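Local coordinates for protein PmoF1 (Methylocystis sp. ATCC 49242, PDB 6P1E) that binds copper(II) through its PCu(A)C domain and probably serves as a periplasmic copper chaperone in a methane-oxidizing bacterium, at residues Tyr5-Leu10 with Gly111-Asp116; Val46-Phe51 with Leu101-Val106; Phe51-Ile56 with Ala87-Lys92. All blocks are in the same frame, centred on the assembly; numbering follows the deposited sequence.

Interaction 1: residues Tyr5-Leu10 with Gly111-Asp116; sequences YDVGKL and GEVVID
Tyr5 lays its ring across Ile115 and reaches with its hydroxyl to the backbone of Asp116. The methyl CG2 of Ile115 sits over one ring face in a CH-pi contact, 3.8 Å from the ring centroid and displaced toward the CG-CD2 side. Beyond the ring, Asp116 N donates to Tyr5 OH at 3.0 Å, a somewhat bent bond with an N-H...O angle of 146°. A water also lies near Tyr5 OH and Asp116 O, but its distance to the carbonyl is too short to be taken at face value. Farther back, Tyr5 CB rests on Val113 CG2 at 4.1 Å, and Val7 CB meets Val113 CB at 3.9 Å. With chi1 -58°, Tyr5 CG stands anti to its own carbonyl carbon, which carries the ring along the strand from Val113 to Asp116.

The two strands run nearly antiparallel, 169° apart, but their axes stay 7.7 Å from each other, and side chains fill the interval. Strand 10-18 pairs with both: the type II' turn from Val7 to Leu10 folds 5-7 back onto it, Tyr5 bonds to Val12 through the backbone, and Pro15 touches both Tyr5 and Ile115. Apolar packing adds to the backbone pairing with 10-18, while the phenol hydroxyl takes up a backbone N-H of the 111-120 strand.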
loop_
_atom_site.group_PDB
_atom_site.type_symbol
_atom_site.label_atom_id
_atom_site.label_comp_id
_atom_site.label_asym_id
_atom_site.label_seq_id
_atom_site.Cartn_x
_atom_site.Cartn_y
_atom_site.Cartn_z
ATOM N N TYR B 5 10.433 -8.561 -0.999
ATOM C CA TYR B 5 11.261 -9.565 -0.343
ATOM C C TYR B 5 10.626 -10.938 -0.490
ATOM O O TYR B 5 9.442 -11.119 -0.214
ATOM C CB TYR B 5 11.455 -9.209 1.129
ATOM C CG TYR B 5 12.075 -7.846 1.315
ATOM C CD1 TYR B 5 13.449 -7.701 1.432
ATOM C CD2 TYR B 5 11.288 -6.704 1.360
ATOM C CE1 TYR B 5 14.023 -6.455 1.593
ATOM C CE2 TYR B 5 11.851 -5.454 1.519
ATOM C CZ TYR B 5 13.219 -5.336 1.638
ATOM O OH TYR B 5 13.790 -4.094 1.799
ATOM N N ASP B 6 11.433 -11.904 -0.913
ATOM C CA ASP B 6 10.968 -13.272 -1.091
ATOM C C ASP B 6 11.436 -14.122 0.074
ATOM O O ASP B 6 12.578 -14.002 0.517
ATOM C CB ASP B 6 11.496 -13.864 -2.400
ATOM C CG ASP B 6 11.109 -13.042 -3.616
ATOM O OD1 ASP B 6 9.902 -12.816 -3.828
ATOM O OD2 ASP B 6 12.019 -12.619 -4.358
ATOM N N VAL B 7 10.539 -14.953 0.594
ATOM C CA VAL B 7 10.925 -15.982 1.554
ATOM C C VAL B 7 10.062 -17.220 1.310
ATOM O O VAL B 7 8.831 -17.151 1.318
ATOM C CB VAL B 7 10.797 -15.477 3.016
ATOM C CG1 VAL B 7 9.367 -15.041 3.342
ATOM C CG2 VAL B 7 11.286 -16.539 3.995
ATOM N N GLY B 8 10.717 -18.351 1.069
ATOM C CA GLY B 8 10.014 -19.531 0.604
ATOM C C GLY B 8 9.215 -19.175 -0.636
ATOM O O GLY B 8 9.744 -18.563 -1.567
ATOM N N LYS B 9 7.936 -19.536 -0.639
ATOM C CA LYS B 9 7.044 -19.205 -1.748
ATOM C C LYS B 9 6.175 -17.995 -1.419
ATOM O O LYS B 9 5.173 -17.740 -2.089
ATOM C CB LYS B 9 6.172 -20.406 -2.108
ATOM C CG LYS B 9 6.971 -21.579 -2.649
ATOM C CD LYS B 9 6.071 -22.667 -3.200
ATOM C CE LYS B 9 6.881 -23.852 -3.702
ATOM N NZ LYS B 9 7.884 -23.460 -4.733
ATOM N N LEU B 10 6.559 -17.261 -0.378
ATOM C CA LEU B 10 5.900 -16.008 -0.028
ATOM C C LEU B 10 6.623 -14.825 -0.655
ATOM O O LEU B 10 7.837 -14.859 -0.854
ATOM C CB LEU B 10 5.841 -15.810 1.491
ATOM C CG LEU B 10 5.332 -16.974 2.340
ATOM C CD1 LEU B 10 5.334 -16.582 3.812
ATOM C CD2 LEU B 10 3.945 -17.396 1.896
ATOM N N GLY B 111 9.797 -19.274 7.733
ATOM C CA GLY B 111 10.894 -18.789 8.549
ATOM C C GLY B 111 11.005 -17.277 8.542
ATOM O O GLY B 111 10.018 -16.577 8.306
ATOM N N GLU B 112 12.209 -16.777 8.804
ATOM C CA GLU B 112 12.433 -15.347 8.994
ATOM C C GLU B 112 12.943 -14.661 7.725
ATOM O O GLU B 112 13.676 -15.257 6.934
ATOM C CB GLU B 112 13.422 -15.125 10.142
ATOM C CG GLU B 112 12.977 -15.766 11.451
ATOM C CD GLU B 112 13.836 -15.364 12.634
ATOM O OE1 GLU B 112 14.921 -14.795 12.415
ATOM O OE2 GLU B 112 13.427 -15.623 13.787
ATOM N N VAL B 113 12.536 -13.410 7.534
ATOM C CA VAL B 113 13.065 -12.584 6.456
ATOM C C VAL B 113 13.288 -11.167 6.977
ATOM O O VAL B 113 12.421 -10.594 7.636
ATOM C CB VAL B 113 12.132 -12.576 5.216
ATOM C CG1 VAL B 113 10.740 -12.054 5.561
ATOM C CG2 VAL B 113 12.755 -11.758 4.083
ATOM N N VAL B 114 14.471 -10.622 6.718
ATOM C CA VAL B 114 14.777 -9.250 7.101
ATOM C C VAL B 114 14.369 -8.315 5.973
ATOM O O VAL B 114 14.704 -8.545 4.808
ATOM C CB VAL B 114 16.269 -9.061 7.422
ATOM C CG1 VAL B 114 16.575 -7.603 7.754
ATOM C CG2 VAL B 114 16.680 -9.963 8.576
ATOM N N ILE B 115 13.654 -7.255 6.331
ATOM C CA ILE B 115 13.161 -6.297 5.357
ATOM C C ILE B 115 13.551 -4.887 5.759
ATOM O O ILE B 115 13.920 -4.638 6.906
ATOM C CB ILE B 115 11.625 -6.372 5.211
ATOM C CG1 ILE B 115 10.932 -5.956 6.515
ATOM C CG2 ILE B 115 11.206 -7.780 4.808
ATOM C CD1 ILE B 115 9.435 -5.787 6.387
ATOM N N ASP B 116 13.465 -3.974 4.801
ATOM C CA ASP B 116 13.635 -2.556 5.064
ATOM C C ASP B 116 12.330 -1.871 4.692
ATOM O O ASP B 116 11.984 -1.774 3.515
ATOM C CB ASP B 116 14.813 -1.990 4.269
ATOM C CG ASP B 116 15.080 -0.529 4.578
ATOM O OD1 ASP B 116 14.786 -0.096 5.712
ATOM O OD2 ASP B 116 15.593 0.185 3.690
HETATM O O HOH W 1 11.601 -1.780 1.091
#

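Interaction 2: residues Val46-Phe51 with Leu101-Val106; sequences VKVEKF and LEMTLV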
loop_
_atom_site.group_PDB
_atom_site.type_symbol
_atom_site.label_atom_id
_atom_site.label_comp_id
_atom_site.label_asym_id
_atom_site.label_seq_id
_atom_site.Cartn_x
_atom_site.Cartn_y
_atom_site.Cartn_z
ATOM N N VAL B 46 6.868 -10.240 14.639
ATOM C CA VAL B 46 7.664 -9.197 14.010
ATOM C C VAL B 46 8.681 -8.697 15.024
ATOM O O VAL B 46 8.330 -8.397 16.165
ATOM C CB VAL B 46 6.786 -8.029 13.513
ATOM C CG1 VAL B 46 7.642 -6.858 13.033
ATOM C CG2 VAL B 46 5.853 -8.501 12.406
ATOM N N LYS B 47 9.941 -8.627 14.607
ATOM C CA LYS B 47 11.010 -8.125 15.462
ATOM C C LYS B 47 11.566 -6.826 14.892
ATOM O O LYS B 47 11.868 -6.739 13.701
ATOM C CB LYS B 47 12.117 -9.173 15.598
ATOM C CG LYS B 47 11.658 -10.457 16.275
ATOM C CD LYS B 47 12.803 -11.437 16.476
ATOM C CE LYS B 47 13.258 -12.053 15.163
ATOM N NZ LYS B 47 14.356 -13.038 15.364
ATOM N N VAL B 48 11.701 -5.822 15.751
ATOM C CA VAL B 48 12.173 -4.508 15.332
ATOM C C VAL B 48 12.964 -3.862 16.466
ATOM O O VAL B 48 12.496 -3.776 17.600
ATOM C CB VAL B 48 11.001 -3.599 14.889
ATOM C CG1 VAL B 48 9.957 -3.459 15.994
ATOM C CG2 VAL B 48 11.517 -2.237 14.438
ATOM N N GLU B 49 14.181 -3.435 16.155
ATOM C CA GLU B 49 15.088 -2.925 17.170
ATOM C C GLU B 49 14.733 -1.509 17.622
ATOM O O GLU B 49 14.936 -1.156 18.784
ATOM C CB GLU B 49 16.520 -2.940 16.637
ATOM C CG GLU B 49 17.027 -4.326 16.278
ATOM C CD GLU B 49 18.457 -4.314 15.778
ATOM O OE1 GLU B 49 19.162 -3.307 16.006
ATOM O OE2 GLU B 49 18.876 -5.311 15.153
ATOM N N LYS B 50 14.200 -0.705 16.706
ATOM C CA LYS B 50 13.979 0.715 16.973
ATOM C C LYS B 50 12.667 0.987 17.711
ATOM O O LYS B 50 12.385 2.124 18.086
ATOM C CB LYS B 50 13.999 1.500 15.660
ATOM C CG LYS B 50 15.344 1.503 14.934
ATOM C CD LYS B 50 16.511 1.907 15.819
ATOM C CE LYS B 50 17.804 1.907 15.030
ATOM N NZ LYS B 50 18.979 2.337 15.835
ATOM N N PHE B 51 11.866 -0.058 17.904
ATOM C CA PHE B 51 10.635 0.037 18.683
ATOM C C PHE B 51 10.704 -0.939 19.850
ATOM O O PHE B 51 11.457 -1.911 19.811
ATOM C CB PHE B 51 9.406 -0.249 17.815
ATOM C CG PHE B 51 9.021 0.889 16.909
ATOM C CD1 PHE B 51 7.986 1.743 17.251
ATOM C CD2 PHE B 51 9.692 1.104 15.719
ATOM C CE1 PHE B 51 7.625 2.789 16.420
ATOM C CE2 PHE B 51 9.337 2.151 14.884
ATOM C CZ PHE B 51 8.303 2.993 15.236
ATOM N N LEU B 101 13.311 1.430 7.900
ATOM C CA LEU B 101 13.211 0.745 9.178
ATOM C C LEU B 101 13.447 -0.732 8.947
ATOM O O LEU B 101 12.677 -1.395 8.253
ATOM C CB LEU B 101 11.850 0.974 9.840
ATOM C CG LEU B 101 11.715 0.312 11.215
ATOM C CD1 LEU B 101 12.587 1.033 12.234
ATOM C CD2 LEU B 101 10.269 0.269 11.682
ATOM N N GLU B 102 14.518 -1.245 9.539
ATOM C CA GLU B 102 14.825 -2.659 9.438
ATOM C C GLU B 102 13.917 -3.439 10.368
ATOM O O GLU B 102 13.749 -3.082 11.535
ATOM C CB GLU B 102 16.290 -2.930 9.777
ATOM C CG GLU B 102 16.681 -4.393 9.660
ATOM C CD GLU B 102 18.175 -4.608 9.787
ATOM O OE1 GLU B 102 18.689 -4.559 10.925
ATOM O OE2 GLU B 102 18.836 -4.829 8.750
ATOM N N MET B 103 13.330 -4.504 9.837
ATOM C CA MET B 103 12.434 -5.356 10.599
ATOM C C MET B 103 12.678 -6.795 10.189
ATOM O O MET B 103 13.155 -7.058 9.085
ATOM C CB MET B 103 10.966 -4.990 10.347
ATOM C CG MET B 103 10.630 -3.515 10.494
ATOM S SD MET B 103 8.981 -3.127 9.867
ATOM C CE MET B 103 7.956 -4.182 10.886
ATOM N N THR B 104 12.331 -7.723 11.072
ATOM C CA THR B 104 12.356 -9.135 10.737
ATOM C C THR B 104 10.944 -9.676 10.858
ATOM O O THR B 104 10.330 -9.603 11.921
ATOM C CB THR B 104 13.304 -9.933 11.656
ATOM O OG1 THR B 104 14.622 -9.375 11.599
ATOM C CG2 THR B 104 13.356 -11.396 11.231
ATOM N N LEU B 105 10.432 -10.208 9.756
ATOM C CA LEU B 105 9.135 -10.863 9.761
ATOM C C LEU B 105 9.357 -12.347 9.988
ATOM O O LEU B 105 10.247 -12.944 9.385
ATOM C CB LEU B 105 8.383 -10.623 8.450
ATOM C CG LEU B 105 8.244 -9.168 7.996
ATOM C CD1 LEU B 105 7.487 -9.099 6.676
ATOM C CD2 LEU B 105 7.565 -8.318 9.057
ATOM N N VAL B 106 8.546 -12.935 10.859
ATOM C CA VAL B 106 8.669 -14.345 11.195
ATOM C C VAL B 106 7.416 -15.082 10.751
ATOM O O VAL B 106 6.320 -14.825 11.251
ATOM C CB VAL B 106 8.885 -14.556 12.707
ATOM C CG1 VAL B 106 9.147 -16.027 13.008
ATOM C CG2 VAL B 106 10.039 -13.695 13.209
HETATM O O HOH W 2 14.948 -6.598 13.484
HETATM O O HOH W 3 15.073 -4.473 13.411
HETATM O O HOH W 4 14.613 -1.469 13.497
#
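Lys47 and Thr104 form an antiparallel hydrogen-bonded pair that satisfies both backbone groups of each residue. Lys47 N donates to Thr104 O at 2.9 Å, and Thr104 N returns a bond to Lys47 O at 2.8 Å; both are nearly straight and lie in the carbonyl planes. Lys47 O also accepts from a water. Past Val48 the 46-51 segment leaves strand 100-107, and solvent takes over the bridging: Glu102 O receives bonds from two waters, each at 2.7 Å, one of which accepts from Glu49 N and the other, weakly, from Lys50 N. The Lys47 chain runs beside Thr104, its CE 4.0 Å from Thr104 CG2, and its ammonium continues to a salt bridge with Glu112.

Turned to the other side, Val46 CG1 presses on Met103 CE at 3.4 Å, tighter than usual carbon contact. The bend at Met103 chi3, 59°, brings that methyl round to the valine. Leu101 CD2 touches both Val48 CG2 and Phe51 CE2, 3.8 Å from the latter.

Strand 100-107 lies between 41-47 and 111-120 in the sheet; Val86 of strand 75-91 and Phe29 of strand 27-35 meet the buried side at Val46 and Met103.

Interaction 3: residues Phe51-Ile56 with Ala87-Lys92; sequences FGSAVI and ALLDAK
Strands 53-56 and 87-91 run antiparallel, 151° apart with axes 4.8 Å from each other. At Val55 and Ala87 the backbones exchange two bonds: Val55 N to Ala87 O, and Ala87 N to Val55 O, both 2.8 Å. Leu89 N then donates to Ser53 O at 3.0 Å. Its partner bond is displaced by one residue, since Leu89 O accepts from Gly52 N in the carbonyl plane; a weak second bond runs from Gly52 N to Asp90 O. Gly52 and Ser53 thus face Leu89 together, a classic beta bulge, placed at Gly52, where the chain turns a corner near the start of strand 51-57 of this beta-rich copper chaperone domain. Gly52 packs against Asp90 CB at the corner.

On the inner side, Leu88 CB stands over one face of the Phe51 ring in a CH-pi contact, 3.8 Å from its centroid, and Leu88 CD2 touches Ala54 CB at 3.7 Å. Ala91 CB closes on Phe51 CE1 at 3.6 Å, and Leu89 O lies at the ring edge. Replacing Phe51 with alanine is likely to open a gap between Leu88 and Ala91 and to take away the ring face under Leu88 CB. On the opposite side of the strands, Leu89 CD1 touches both Ser53 OG and Val55 CG2. Lys92, its chain bent at chi4 (62°), brings NZ back over the corner to a hydrogen bond with Glu49 O.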
loop_
_atom_site.group_PDB
_atom_site.type_symbol
_atom_site.label_atom_id
_atom_site.label_comp_id
_atom_site.label_asym_id
_atom_site.label_seq_id
_atom_site.Cartn_x
_atom_site.Cartn_y
_atom_site.Cartn_z
ATOM N N PHE B 51 11.866 -0.058 17.904
ATOM C CA PHE B 51 10.635 0.037 18.683
ATOM C C PHE B 51 10.704 -0.939 19.850
ATOM O O PHE B 51 11.457 -1.911 19.811
ATOM C CB PHE B 51 9.406 -0.249 17.815
ATOM C CG PHE B 51 9.021 0.889 16.909
ATOM C CD1 PHE B 51 7.986 1.743 17.251
ATOM C CD2 PHE B 51 9.692 1.104 15.719
ATOM C CE1 PHE B 51 7.625 2.789 16.420
ATOM C CE2 PHE B 51 9.337 2.151 14.884
ATOM C CZ PHE B 51 8.303 2.993 15.236
ATOM N N GLY B 52 9.913 -0.683 20.884
ATOM C CA GLY B 52 9.901 -1.536 22.057
ATOM C C GLY B 52 9.396 -2.940 21.759
ATOM O O GLY B 52 9.940 -3.928 22.243
ATOM N N SER B 53 8.329 -3.017 20.973
ATOM C CA SER B 53 7.700 -4.287 20.625
ATOM C C SER B 53 6.830 -4.122 19.390
ATOM O O SER B 53 6.522 -3.000 18.980
ATOM C CB SER B 53 6.852 -4.809 21.791
ATOM O OG SER B 53 5.737 -3.968 22.035
ATOM N N ALA B 54 6.423 -5.250 18.817
ATOM C CA ALA B 54 5.525 -5.267 17.671
ATOM C C ALA B 54 4.382 -6.240 17.932
ATOM O O ALA B 54 4.610 -7.380 18.336
ATOM C CB ALA B 54 6.278 -5.647 16.414
ATOM N N VAL B 55 3.155 -5.780 17.699
ATOM C CA VAL B 55 1.960 -6.583 17.941
ATOM C C VAL B 55 1.179 -6.745 16.644
ATOM O O VAL B 55 0.779 -5.760 16.021
ATOM C CB VAL B 55 1.056 -5.945 19.019
ATOM C CG1 VAL B 55 -0.237 -6.738 19.186
ATOM C CG2 VAL B 55 1.797 -5.861 20.345
ATOM N N ILE B 56 0.964 -7.992 16.240
ATOM C CA ILE B 56 0.247 -8.266 15.007
ATOM C C ILE B 56 -1.255 -8.236 15.255
ATOM O O ILE B 56 -1.756 -8.855 16.188
ATOM C CB ILE B 56 0.647 -9.631 14.415
ATOM C CG1 ILE B 56 2.175 -9.731 14.324
ATOM C CG2 ILE B 56 0.007 -9.821 13.044
ATOM C CD1 ILE B 56 2.685 -11.073 13.860
ATOM N N ALA B 87 1.118 -3.315 14.744
ATOM C CA ALA B 87 1.353 -2.148 15.578
ATOM C C ALA B 87 2.787 -2.150 16.078
ATOM O O ALA B 87 3.256 -3.145 16.627
ATOM C CB ALA B 87 0.381 -2.124 16.749
ATOM N N LEU B 88 3.480 -1.035 15.863
ATOM C CA LEU B 88 4.838 -0.842 16.363
ATOM C C LEU B 88 4.780 0.130 17.538
ATOM O O LEU B 88 4.478 1.307 17.354
ATOM C CB LEU B 88 5.755 -0.311 15.260
ATOM C CG LEU B 88 5.818 -1.143 13.975
ATOM C CD1 LEU B 88 6.793 -0.521 12.988
ATOM C CD2 LEU B 88 6.205 -2.586 14.263
ATOM N N LEU B 89 5.053 -0.366 18.739
ATOM C CA LEU B 89 4.871 0.423 19.954
ATOM C C LEU B 89 6.209 0.931 20.512
ATOM O O LEU B 89 7.241 0.277 20.372
ATOM C CB LEU B 89 4.132 -0.416 21.002
ATOM C CG LEU B 89 2.886 -1.162 20.509
ATOM C CD1 LEU B 89 2.314 -2.034 21.615
ATOM C CD2 LEU B 89 1.855 -0.163 20.016
ATOM N N ASP B 90 6.171 2.106 21.135
ATOM C CA ASP B 90 7.317 2.659 21.859
ATOM C C ASP B 90 8.563 2.893 21.003
ATOM O O ASP B 90 9.608 2.281 21.233
ATOM C CB ASP B 90 7.685 1.740 23.028
ATOM C CG ASP B 90 6.529 1.522 23.984
ATOM O OD1 ASP B 90 5.766 2.479 24.229
ATOM O OD2 ASP B 90 6.383 0.390 24.490
ATOM N N ALA B 91 8.437 3.760 20.003
ATOM C CA ALA B 91 9.586 4.263 19.250
ATOM C C ALA B 91 10.709 4.748 20.170
ATOM O O ALA B 91 10.458 5.457 21.144
ATOM C CB ALA B 91 9.152 5.386 18.323
ATOM N N LYS B 92 11.940 4.357 19.856
ATOM C CA LYS B 92 13.109 4.756 20.638
ATOM C C LYS B 92 13.571 6.158 20.237
ATOM O O LYS B 92 14.210 6.863 21.021
ATOM C CB LYS B 92 14.244 3.748 20.462
ATOM C CG LYS B 92 13.936 2.378 21.050
ATOM C CD LYS B 92 15.062 1.393 20.791
ATOM C CE LYS B 92 14.972 0.187 21.714
ATOM N NZ LYS B 92 13.718 -0.592 21.511
#

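Overall arrangement
Interaction 1 lies at the surface, whereas interactions 2 and 3 are partly buried; all three reach the same sheet. Strands 100-107 and 111-120, consecutive in the chain and adjacent in the sheet, couple interaction 1 to interaction 2 through probable backbone bonds from Ile115 N to Met103 O and from Leu105 N to Val113 O. Interactions 2 and 3 share Phe51 and join again where Lys50 O meets Lys92 N and Leu101 meets Leu88. Their centres are 9 Å apart, while those of interactions 1 and 3 are 20 Å apart without touching. Backbone pairing dominates 51-56 with 87-92, is shared with bridging waters in interaction 2, and is replaced by side chains in interaction 1.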